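Local coordinates for glideosome-associated protein 50 (Plasmodium falciparum 3D7, PDB 3TGH) that probably anchors the glideosome, the motor complex for gliding motility and host cell invasion, in the parasite's inner membrane complex, using a purple acid phosphatase fold, at residues S164-Y168 and K169-E173; W121-P124 and N125-Y128; P219-D223 and A224-L228; S184-K187 and K188-F192. All blocks are in the same frame, centred on the assembly; numbering follows the deposited sequence.

Interaction 1: S164-Y168 and K169-E173; sequences SNFPY and KKIHE. With CO (cobalt (II) ion), chain D; SO4 (sulfate ion), chain C.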
loop_
_atom_site.group_PDB
_atom_site.type_symbol
_atom_site.label_atom_id
_atom_site.label_comp_id
_atom_site.label_asym_id
_atom_site.label_seq_id
_atom_site.Cartn_x
_atom_site.Cartn_y
_atom_site.Cartn_z
ATOM N N SER A 164 -1.978 11.072 -16.439
ATOM C CA SER A 164 -2.409 11.563 -17.741
ATOM C C SER A 164 -2.065 10.609 -18.897
ATOM O O SER A 164 -2.575 10.786 -20.007
ATOM C CB SER A 164 -1.789 12.942 -18.006
ATOM O OG SER A 164 -0.380 12.851 -18.047
ATOM N N ASN A 165 -1.205 9.614 -18.655
ATOM C CA ASN A 165 -0.842 8.636 -19.693
ATOM C C ASN A 165 -1.852 7.502 -19.876
ATOM O O ASN A 165 -1.830 6.809 -20.894
ATOM C CB ASN A 165 0.545 8.044 -19.436
ATOM C CG ASN A 165 1.665 8.997 -19.826
ATOM O OD1 ASN A 165 1.444 9.949 -20.566
ATOM N ND2 ASN A 165 2.864 8.737 -19.334
ATOM N N PHE A 166 -2.733 7.309 -18.905
ATOM C CA PHE A 166 -3.741 6.264 -19.023
ATOM C C PHE A 166 -4.689 6.594 -20.173
ATOM O O PHE A 166 -5.294 7.669 -20.202
ATOM C CB PHE A 166 -4.512 6.093 -17.725
ATOM C CG PHE A 166 -5.279 4.813 -17.656
ATOM C CD1 PHE A 166 -4.616 3.610 -17.498
ATOM C CD2 PHE A 166 -6.659 4.805 -17.774
ATOM C CE1 PHE A 166 -5.312 2.419 -17.449
ATOM C CE2 PHE A 166 -7.364 3.612 -17.716
ATOM C CZ PHE A 166 -6.694 2.424 -17.557
ATOM N N PRO A 167 -4.796 5.681 -21.146
ATOM C CA PRO A 167 -5.464 6.027 -22.398
ATOM C C PRO A 167 -6.993 5.994 -22.367
ATOM O O PRO A 167 -7.621 6.572 -23.258
ATOM C CB PRO A 167 -4.940 4.965 -23.361
ATOM C CG PRO A 167 -4.707 3.788 -22.512
ATOM C CD PRO A 167 -4.184 4.342 -21.212
ATOM N N TYR A 168 -7.584 5.313 -21.384
ATOM C CA TYR A 168 -9.046 5.246 -21.251
ATOM C C TYR A 168 -9.525 6.355 -20.318
ATOM O O TYR A 168 -9.437 6.225 -19.089
ATOM C CB TYR A 168 -9.500 3.901 -20.683
ATOM C CG TYR A 168 -9.388 2.722 -21.612
ATOM C CD1 TYR A 168 -10.325 2.512 -22.627
ATOM C CD2 TYR A 168 -8.380 1.781 -21.445
ATOM C CE1 TYR A 168 -10.226 1.417 -23.468
ATOM C CE2 TYR A 168 -8.278 0.686 -22.276
ATOM C CZ TYR A 168 -9.203 0.509 -23.285
ATOM O OH TYR A 168 -9.091 -0.587 -24.105
ATOM N N LYS A 169 -10.053 7.433 -20.894
ATOM C CA LYS A 169 -10.399 8.619 -20.110
ATOM C C LYS A 169 -11.576 8.406 -19.143
ATOM O O LYS A 169 -11.564 8.941 -18.033
ATOM C CB LYS A 169 -10.669 9.817 -21.029
ATOM C CG LYS A 169 -9.525 10.147 -22.004
ATOM C CD LYS A 169 -8.149 10.260 -21.329
ATOM C CE LYS A 169 -7.054 10.546 -22.355
ATOM N NZ LYS A 169 -5.683 10.347 -21.800
ATOM N N LYS A 170 -12.580 7.635 -19.551
ATOM C CA LYS A 170 -13.725 7.341 -18.667
ATOM C C LYS A 170 -13.309 6.535 -17.424
ATOM O O LYS A 170 -13.819 6.765 -16.321
ATOM C CB LYS A 170 -14.810 6.575 -19.423
ATOM C CG LYS A 170 -15.541 7.387 -20.482
ATOM C CD LYS A 170 -16.596 6.536 -21.179
ATOM C CE LYS A 170 -17.417 7.346 -22.175
ATOM N NZ LYS A 170 -18.415 8.226 -21.498
ATOM N N ILE A 171 -12.401 5.583 -17.618
ATOM C CA ILE A 171 -11.895 4.758 -16.521
ATOM C C ILE A 171 -11.038 5.615 -15.598
ATOM O O ILE A 171 -11.171 5.566 -14.382
ATOM C CB ILE A 171 -11.127 3.525 -17.064
ATOM C CG1 ILE A 171 -12.109 2.571 -17.749
ATOM C CG2 ILE A 171 -10.381 2.792 -15.951
ATOM C CD1 ILE A 171 -11.416 1.482 -18.559
ATOM N N HIS A 172 -10.200 6.454 -16.198
ATOM C CA HIS A 172 -9.409 7.425 -15.468
ATOM C C HIS A 172 -10.281 8.345 -14.596
ATOM O O HIS A 172 -9.964 8.576 -13.425
ATOM C CB HIS A 172 -8.574 8.222 -16.491
ATOM C CG HIS A 172 -7.994 9.492 -15.971
ATOM N ND1 HIS A 172 -6.745 9.558 -15.389
ATOM C CD2 HIS A 172 -8.455 10.766 -16.024
ATOM C CE1 HIS A 172 -6.479 10.815 -15.074
ATOM N NE2 HIS A 172 -7.503 11.564 -15.441
ATOM N N GLU A 173 -11.380 8.855 -15.155
ATOM C CA GLU A 173 -12.293 9.716 -14.396
ATOM C C GLU A 173 -13.034 8.955 -13.290
ATOM O O GLU A 173 -13.258 9.484 -12.199
ATOM C CB GLU A 173 -13.315 10.379 -15.329
ATOM C CG GLU A 173 -12.710 11.359 -16.328
ATOM C CD GLU A 173 -12.057 12.573 -15.682
ATOM O OE1 GLU A 173 -12.499 12.996 -14.589
ATOM O OE2 GLU A 173 -11.100 13.112 -16.281
HETATM CO CO CO D . -7.474 13.805 -15.641
HETATM S S SO4 C . -12.419 6.544 -23.479
HETATM O O1 SO4 C . -12.692 5.440 -24.394
HETATM O O2 SO4 C . -13.312 7.663 -23.774
HETATM O O3 SO4 C . -12.652 6.100 -22.103
HETATM O O4 SO4 C . -11.033 6.984 -23.649
HETATM O O HOH W 1 -9.314 13.807 -14.359
HETATM O O HOH W 2 -8.597 13.805 -17.733
HETATM O O HOH W 3 -6.221 14.267 -13.459
#
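Tyr168 at the N-cap and His172 one turn on open helix 169-189 of this metallophosphoesterase domain, where a loop becomes the helix that carries a cobalt ligand. Backbone bonds set the first turn: His172 N donates to Tyr168 O at 3.0 Å, nearly straight (165°) and in the carbonyl plane. The helix end also receives an anion. Lys169 N and Lys170 N each donate to a different oxygen of one sulfate, O4 and O3, both at 3.0 Å; the ion, probably from the crystallisation liquor, thus sits where the helix dipole would favour negative charge. The Lys169 side chain turns back instead, bent at chi2 (-50°), and its NZ donates to Phe166 O at 3.1 Å, tilted from the carbonyl plane. Apolar contacts join the loop to the first helical turn. Ile171 splits its branches: CG2 meets Phe166 CE2 at 3.6 Å, while CD1 lies alongside Tyr168 CB at 3.7 Å. The Tyr168 hydroxyl reaches on to Pro333 O, and the Phe166 ring meets Trp160 edge-to-face. Metal binding completes the contact. With CG anti to the backbone N (chi1 164°), the His172 ring extends toward the cobalt, and its ND1 is held by Val161 O. Waters 1 and 2, both on the metal, donate to Glu173 OE2, an outer-shell carboxylate. The other ring nitrogen, His172 NE2, binds the cobalt ion directly at 2.2 Å.

Interaction 2: W121-P124 and N125-Y128; sequences WIMP and NYWY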
loop_
_atom_site.group_PDB
_atom_site.type_symbol
_atom_site.label_atom_id
_atom_site.label_comp_id
_atom_site.label_asym_id
_atom_site.label_seq_id
_atom_site.Cartn_x
_atom_site.Cartn_y
_atom_site.Cartn_z
ATOM N N TRP A 121 -3.791 -13.488 -1.991
ATOM C CA TRP A 121 -3.687 -12.373 -2.929
ATOM C C TRP A 121 -5.047 -11.691 -3.084
ATOM O O TRP A 121 -6.007 -12.322 -3.515
ATOM C CB TRP A 121 -3.200 -12.939 -4.260
ATOM C CG TRP A 121 -2.900 -11.963 -5.340
ATOM C CD1 TRP A 121 -3.770 -11.485 -6.274
ATOM C CD2 TRP A 121 -1.628 -11.394 -5.651
ATOM N NE1 TRP A 121 -3.125 -10.634 -7.133
ATOM C CE2 TRP A 121 -1.809 -10.563 -6.778
ATOM C CE3 TRP A 121 -0.355 -11.497 -5.085
ATOM C CZ2 TRP A 121 -0.762 -9.843 -7.348
ATOM C CZ3 TRP A 121 0.686 -10.782 -5.665
ATOM C CH2 TRP A 121 0.470 -9.963 -6.776
ATOM N N ILE A 122 -5.120 -10.415 -2.706
ATOM C CA ILE A 122 -6.355 -9.643 -2.765
ATOM C C ILE A 122 -6.141 -8.405 -3.631
ATOM O O ILE A 122 -5.289 -7.564 -3.335
ATOM C CB ILE A 122 -6.833 -9.227 -1.367
ATOM C CG1 ILE A 122 -7.103 -10.472 -0.516
ATOM C CG2 ILE A 122 -8.095 -8.360 -1.458
ATOM C CD1 ILE A 122 -7.634 -10.166 0.857
ATOM N N MET A 123 -6.897 -8.327 -4.722
ATOM C CA MET A 123 -6.914 -7.128 -5.567
ATOM C C MET A 123 -8.210 -7.180 -6.394
ATOM O O MET A 123 -8.198 -7.601 -7.552
ATOM C CB MET A 123 -5.673 -7.049 -6.466
ATOM C CG MET A 123 -5.512 -5.665 -7.059
ATOM S SD MET A 123 -4.047 -5.468 -8.099
ATOM C CE MET A 123 -4.646 -6.256 -9.599
ATOM N N PRO A 124 -9.340 -6.785 -5.783
ATOM C CA PRO A 124 -10.658 -6.938 -6.433
ATOM C C PRO A 124 -10.873 -6.003 -7.634
ATOM O O PRO A 124 -11.732 -6.268 -8.487
ATOM C CB PRO A 124 -11.645 -6.633 -5.305
ATOM C CG PRO A 124 -10.889 -5.787 -4.356
ATOM C CD PRO A 124 -9.455 -6.212 -4.433
ATOM N N ASN A 125 -10.081 -4.932 -7.684
ATOM C CA ASN A 125 -10.050 -3.991 -8.792
ATOM C C ASN A 125 -8.712 -3.257 -8.697
ATOM O O ASN A 125 -7.999 -3.396 -7.692
ATOM C CB ASN A 125 -11.222 -3.010 -8.716
ATOM C CG ASN A 125 -11.326 -2.115 -9.952
ATOM O OD1 ASN A 125 -11.109 -2.563 -11.074
ATOM N ND2 ASN A 125 -11.637 -0.839 -9.737
ATOM N N TYR A 126 -8.371 -2.497 -9.733
ATOM C CA TYR A 126 -7.115 -1.744 -9.756
ATOM C C TYR A 126 -7.076 -0.679 -8.651
ATOM O O TYR A 126 -5.996 -0.310 -8.192
ATOM C CB TYR A 126 -6.896 -1.130 -11.139
ATOM C CG TYR A 126 -6.837 -2.173 -12.237
ATOM C CD1 TYR A 126 -5.769 -3.065 -12.314
ATOM C CD2 TYR A 126 -7.880 -2.318 -13.152
ATOM C CE1 TYR A 126 -5.720 -4.051 -13.290
ATOM C CE2 TYR A 126 -7.837 -3.311 -14.142
ATOM C CZ TYR A 126 -6.750 -4.167 -14.203
ATOM O OH TYR A 126 -6.681 -5.153 -15.165
ATOM N N TRP A 127 -8.253 -0.206 -8.237
ATOM C CA TRP A 127 -8.418 0.658 -7.080
ATOM C C TRP A 127 -9.598 0.133 -6.259
ATOM O O TRP A 127 -10.576 -0.383 -6.819
ATOM C CB TRP A 127 -8.648 2.123 -7.483
ATOM C CG TRP A 127 -9.920 2.363 -8.246
ATOM C CD1 TRP A 127 -11.109 2.788 -7.747
ATOM C CD2 TRP A 127 -10.110 2.176 -9.649
ATOM N NE1 TRP A 127 -12.040 2.882 -8.762
ATOM C CE2 TRP A 127 -11.445 2.505 -9.939
ATOM C CE3 TRP A 127 -9.270 1.765 -10.696
ATOM C CZ2 TRP A 127 -11.972 2.425 -11.230
ATOM C CZ3 TRP A 127 -9.790 1.682 -11.975
ATOM C CH2 TRP A 127 -11.129 2.013 -12.234
ATOM N N TYR A 128 -9.506 0.263 -4.941
ATOM C CA TYR A 128 -10.525 -0.287 -4.032
ATOM C C TYR A 128 -10.295 0.217 -2.603
ATOM O O TYR A 128 -9.447 1.086 -2.362
ATOM C CB TYR A 128 -10.543 -1.834 -4.096
ATOM C CG TYR A 128 -9.261 -2.522 -3.645
ATOM C CD1 TYR A 128 -8.180 -2.654 -4.509
ATOM C CD2 TYR A 128 -9.148 -3.068 -2.359
ATOM C CE1 TYR A 128 -7.008 -3.258 -4.110
ATOM C CE2 TYR A 128 -7.980 -3.699 -1.946
ATOM C CZ TYR A 128 -6.903 -3.775 -2.826
ATOM O OH TYR A 128 -5.745 -4.401 -2.434
#
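Tyr128 folds back over Pro124 in the loop that carries the chain from strand 120-122, at the edge of one sheet of the metallophosphoesterase fold, to strand 128-136, at the edge of the other. From CB, 4.0 Å from Pro124 CG, the side chain takes chi1 63°, between the backbone N and the carbonyl carbon, which turns the ring back across the proline. CG lies 3.7 Å from Pro124 CG. The ring then presents one face to the pyrrolidine: Pro124 CD stands 3.5 Å from the ring centroid and 2° off its normal, a CH-pi contact over the centre of the face. Farther out, Tyr128 CE1 meets Met123 CG at 4.1 Å, the two side chains crossing at about a right angle. Met123 carries on toward Tyr126, where its CE approaches CD1. At the tip, Tyr128 OH comes 3.3 Å from Ile122 O but has its hydrogen bond with Thr78 O on strand 75-78; Phe156 stacks on the same tyrosine ring. Asn125 ties the loop through both ends of its amide: OD1 is hydrogen-bonded with Thr330 OG1, while ND2 lies over the centre of the Trp127 ring, 3.3 Å above the plane, and donates to Trp127 O at 3.1 Å.

Interaction 3: P219-D223 and A224-L228; sequences PLLKD and AEVDL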
loop_
_atom_site.group_PDB
_atom_site.type_symbol
_atom_site.label_atom_id
_atom_site.label_comp_id
_atom_site.label_asym_id
_atom_site.label_seq_id
_atom_site.Cartn_x
_atom_site.Cartn_y
_atom_site.Cartn_z
ATOM N N PRO A 219 -4.135 17.467 -2.487
ATOM C CA PRO A 219 -5.201 18.280 -1.894
ATOM C C PRO A 219 -6.387 17.460 -1.374
ATOM O O PRO A 219 -6.977 17.824 -0.352
ATOM C CB PRO A 219 -5.634 19.191 -3.050
ATOM C CG PRO A 219 -4.433 19.271 -3.923
ATOM C CD PRO A 219 -3.825 17.907 -3.858
ATOM N N LEU A 220 -6.719 16.366 -2.059
ATOM C CA LEU A 220 -7.767 15.446 -1.590
ATOM C C LEU A 220 -7.369 14.742 -0.293
ATOM O O LEU A 220 -8.201 14.532 0.590
ATOM C CB LEU A 220 -8.094 14.386 -2.649
ATOM C CG LEU A 220 -8.600 14.871 -4.012
ATOM C CD1 LEU A 220 -8.809 13.682 -4.928
ATOM C CD2 LEU A 220 -9.879 15.687 -3.899
ATOM N N LEU A 221 -6.101 14.357 -0.189
ATOM C CA LEU A 221 -5.606 13.678 1.006
ATOM C C LEU A 221 -5.602 14.621 2.205
ATOM O O LEU A 221 -5.992 14.235 3.305
ATOM C CB LEU A 221 -4.201 13.118 0.770
ATOM C CG LEU A 221 -4.005 12.152 -0.397
ATOM C CD1 LEU A 221 -2.555 11.682 -0.421
ATOM C CD2 LEU A 221 -4.955 10.962 -0.328
ATOM N N LYS A 222 -5.176 15.862 1.984
ATOM C CA LYS A 222 -5.141 16.866 3.052
ATOM C C LYS A 222 -6.552 17.237 3.501
ATOM O O LYS A 222 -6.805 17.361 4.694
ATOM C CB LYS A 222 -4.384 18.126 2.606
ATOM C CG LYS A 222 -2.872 17.973 2.593
ATOM C CD LYS A 222 -2.201 19.249 2.086
ATOM C CE LYS A 222 -0.691 19.115 2.042
ATOM N NZ LYS A 222 -0.069 20.221 1.257
ATOM N N ASP A 223 -7.468 17.389 2.547
ATOM C CA ASP A 223 -8.864 17.705 2.862
ATOM C C ASP A 223 -9.492 16.627 3.749
ATOM O O ASP A 223 -10.298 16.941 4.633
ATOM C CB ASP A 223 -9.690 17.874 1.582
ATOM C CG ASP A 223 -11.180 18.008 1.861
ATOM O OD1 ASP A 223 -11.606 19.092 2.312
ATOM O OD2 ASP A 223 -11.920 17.024 1.642
ATOM N N ALA A 224 -9.119 15.367 3.512
ATOM C CA ALA A 224 -9.634 14.239 4.293
ATOM C C ALA A 224 -8.813 13.906 5.549
ATOM O O ALA A 224 -9.146 12.969 6.265
ATOM C CB ALA A 224 -9.761 12.999 3.406
ATOM N N GLU A 225 -7.759 14.673 5.817
ATOM C CA GLU A 225 -6.895 14.461 6.986
ATOM C C GLU A 225 -6.295 13.052 7.028
ATOM O O GLU A 225 -6.254 12.401 8.082
ATOM C CB GLU A 225 -7.642 14.767 8.285
ATOM C CG GLU A 225 -8.200 16.179 8.375
ATOM C CD GLU A 225 -8.593 16.543 9.791
ATOM O OE1 GLU A 225 -7.686 16.703 10.639
ATOM O OE2 GLU A 225 -9.807 16.661 10.062
ATOM N N VAL A 226 -5.834 12.595 5.868
ATOM C CA VAL A 226 -5.189 11.305 5.739
ATOM C C VAL A 226 -3.935 11.249 6.613
ATOM O O VAL A 226 -3.190 12.228 6.716
ATOM C CB VAL A 226 -4.852 11.026 4.252
ATOM C CG1 VAL A 226 -3.845 9.890 4.104
ATOM C CG2 VAL A 226 -6.152 10.750 3.481
ATOM N N ASP A 227 -3.711 10.100 7.236
ATOM C CA ASP A 227 -2.579 9.914 8.141
ATOM C C ASP A 227 -1.301 9.536 7.400
ATOM O O ASP A 227 -0.255 10.171 7.590
ATOM C CB ASP A 227 -2.920 8.841 9.180
ATOM C CG ASP A 227 -4.061 9.257 10.084
ATOM O OD1 ASP A 227 -3.868 10.182 10.906
ATOM O OD2 ASP A 227 -5.158 8.667 9.972
ATOM N N LEU A 228 -1.395 8.504 6.561
ATOM C CA LEU A 228 -0.256 7.950 5.827
ATOM C C LEU A 228 -0.587 7.765 4.350
ATOM O O LEU A 228 -1.646 7.235 4.012
ATOM C CB LEU A 228 0.093 6.560 6.352
ATOM C CG LEU A 228 1.096 6.314 7.472
ATOM C CD1 LEU A 228 0.801 7.132 8.695
ATOM C CD2 LEU A 228 1.092 4.824 7.778
#
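Leu221 O is gripped by two backbone N-H groups where helix 218-223 ends. Val226 N supplies the stronger bond, 3.0 Å long and almost straight at 174°, although it meets the carbonyl tilted out of its plane. Ala224 N adds a weak second bond, its main acceptor being Leu220 O at 3.2 Å. One residue farther along, Glu225 N donates to Lys222 O at 3.1 Å, approaching from above the carbonyl plane and not on a lone pair. The Val226-Leu221 and Glu225-Lys222 bonds form a Schellman motif: Glu225 adopts positive phi (57°), the chain reverses out of the helix, and carbonyls of the last turn that would lack helical partners are satisfied.

The reversal also brings apolar groups together. Val226 folds back against the helix end so that its CG2 lies 3.5 Å from Leu221 O and 4.0 Å from Leu221 CD2. With CG1 anti to the backbone N (chi1 164°), it is the CG2 branch that turns to the leucine. This is the hydrophobic contact that commonly accompanies a Schellman cap. Ala224 CB tucks against Leu220 O at 3.6 Å, small enough to sit against the helix end.

Around the cap, Leu220 packs on Trp176, Lys180 and Leu183 of helix 169-189. Leu221 and Val226 share Val195 of strand 192-196, and Leu221 also reaches Met245 of strand 245-250. The capped helix therefore lies over the sheet beside helix 169-189, and the turn delivers the chain into strand 228-231, parallel to strand 192-196.

Interaction 4: S184-K187 and K188-F192; sequences SVAK and KIADF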
loop_
_atom_site.group_PDB
_atom_site.type_symbol
_atom_site.label_atom_id
_atom_site.label_comp_id
_atom_site.label_asym_id
_atom_site.label_seq_id
_atom_site.Cartn_x
_atom_site.Cartn_y
_atom_site.Cartn_z
ATOM N N SER A 184 -14.375 10.953 1.090
ATOM C CA SER A 184 -15.550 11.612 1.669
ATOM C C SER A 184 -16.212 10.772 2.765
ATOM O O SER A 184 -16.659 11.309 3.780
ATOM C CB SER A 184 -16.573 11.923 0.578
ATOM O OG SER A 184 -17.664 12.649 1.111
ATOM N N VAL A 185 -16.271 9.462 2.555
ATOM C CA VAL A 185 -16.813 8.544 3.559
ATOM C C VAL A 185 -15.833 8.381 4.719
ATOM O O VAL A 185 -16.227 8.469 5.883
ATOM C CB VAL A 185 -17.160 7.173 2.950
ATOM C CG1 VAL A 185 -17.529 6.162 4.042
ATOM C CG2 VAL A 185 -18.301 7.315 1.944
ATOM N N ALA A 186 -14.557 8.168 4.409
ATOM C CA ALA A 186 -13.532 7.965 5.434
ATOM C C ALA A 186 -13.485 9.129 6.421
ATOM O O ALA A 186 -13.310 8.917 7.624
ATOM C CB ALA A 186 -12.153 7.746 4.789
ATOM N N LYS A 187 -13.646 10.350 5.908
ATOM C CA LYS A 187 -13.728 11.568 6.733
ATOM C C LYS A 187 -14.791 11.492 7.818
ATOM O O LYS A 187 -14.626 12.054 8.904
ATOM C CB LYS A 187 -14.061 12.790 5.861
ATOM C CG LYS A 187 -12.893 13.365 5.128
ATOM C CD LYS A 187 -13.333 14.295 4.005
ATOM C CE LYS A 187 -13.848 15.616 4.529
ATOM N NZ LYS A 187 -14.162 16.546 3.408
ATOM N N LYS A 188 -15.893 10.821 7.506
ATOM C CA LYS A 188 -17.039 10.754 8.401
ATOM C C LYS A 188 -16.984 9.580 9.381
ATOM O O LYS A 188 -17.607 9.644 10.438
ATOM C CB LYS A 188 -18.326 10.665 7.576
ATOM C CG LYS A 188 -18.605 11.881 6.697
ATOM C CD LYS A 188 -19.078 13.073 7.520
ATOM C CE LYS A 188 -19.926 14.029 6.693
ATOM N NZ LYS A 188 -20.503 15.119 7.532
ATOM N N ILE A 189 -16.261 8.508 9.046
ATOM C CA ILE A 189 -16.329 7.283 9.866
ATOM C C ILE A 189 -14.998 6.652 10.300
ATOM O O ILE A 189 -15.007 5.720 11.102
ATOM C CB ILE A 189 -17.209 6.195 9.185
ATOM C CG1 ILE A 189 -16.543 5.635 7.929
ATOM C CG2 ILE A 189 -18.596 6.764 8.863
ATOM C CD1 ILE A 189 -17.360 4.541 7.254
ATOM N N ALA A 190 -13.867 7.161 9.811
ATOM C CA ALA A 190 -12.575 6.546 10.105
ATOM C C ALA A 190 -11.687 7.406 11.007
ATOM O O ALA A 190 -11.456 8.590 10.732
ATOM C CB ALA A 190 -11.849 6.215 8.808
ATOM N N ASP A 191 -11.171 6.792 12.068
ATOM C CA ASP A 191 -10.228 7.451 12.977
ATOM C C ASP A 191 -8.826 7.485 12.371
ATOM O O ASP A 191 -8.018 8.374 12.687
ATOM C CB ASP A 191 -10.217 6.729 14.319
ATOM C CG ASP A 191 -11.603 6.643 14.933
ATOM O OD1 ASP A 191 -12.073 7.651 15.507
ATOM O OD2 ASP A 191 -12.237 5.573 14.804
ATOM N N PHE A 192 -8.549 6.503 11.515
ATOM C CA PHE A 192 -7.299 6.402 10.772
ATOM C C PHE A 192 -7.605 6.227 9.285
ATOM O O PHE A 192 -8.481 5.442 8.916
ATOM C CB PHE A 192 -6.494 5.186 11.229
ATOM C CG PHE A 192 -6.097 5.214 12.679
ATOM C CD1 PHE A 192 -6.775 4.445 13.615
ATOM C CD2 PHE A 192 -5.021 5.979 13.099
ATOM C CE1 PHE A 192 -6.388 4.459 14.957
ATOM C CE2 PHE A 192 -4.632 5.999 14.433
ATOM C CZ PHE A 192 -5.317 5.239 15.358
#
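Val185 and Ile189, one turn apart near the C-terminal end of helix 169-189, lie side by side and point the same way on its packed face. The side chains come closest at Val185 CG1 and Ile189 CD1, 3.6 Å. Ile189 places CG1 between its backbone N and carbonyl carbon (chi1 69°), which lays that branch along the valine and 3.5 Å from Val185 O. Phe321 and His320 of helix 317-321 and Phe131 of strand 128-136 pack against this pair. Beside it, Ala186 and Ala190 bring their CB atoms to 4.3 Å, and both rest on Ala153 of strand 148-156; methyl groups let the helix end lie close to the sheet.

The lysine side is looser. Lys188 CB and CG skirt the helix backbone, with CG 3.6 Å from Ser184 O; the chain then bends at chi2 (-74°). Lys187 also departs from the helix, but its NZ forms a salt bridge with Asp223.

The backbone bonds record the helix coming to an end. Lys188 N donates to Val185 O at 2.9 Å, an i+3 to i bond made from above the carbonyl plane. Ile189 N divides itself weakly between Val185 O and Ala186 O, whereas Ala190 N makes a sounder bond to Ala186 O at 2.9 Å. This tightening of the last turn closes the helix of a beta-alpha-beta unit before strand 192-196. The chemistry is thus two-sided: small and branched apolar groups fix the helix against its sheet and backbone N-H groups bond to Val185 O and Ala186 O, while Lys187 pairs its charge with Asp223 and Lys188 carries its amine away from the helix.

In the fold
From the N terminus, interaction 2 comes first, closing the loop between strands 120-122 and 128-136 and so linking the two sheets. Interaction 1 opens helix 169-189 and interaction 4 ends it, about 27 Å away between centres, before strand 192-196. Interaction 3 then caps helix 218-223 and leads into strand 228-231. All four run in series: none nests or crosses. Interactions 1 and 2 touch through Ile171 CG2 and Trp127 CH2, joining the first turn of the long helix to the loop between sheets. Interactions 3 and 4 meet through the Lys187-Asp223 salt bridge, tying two helix ends together beside neighbouring parallel strands.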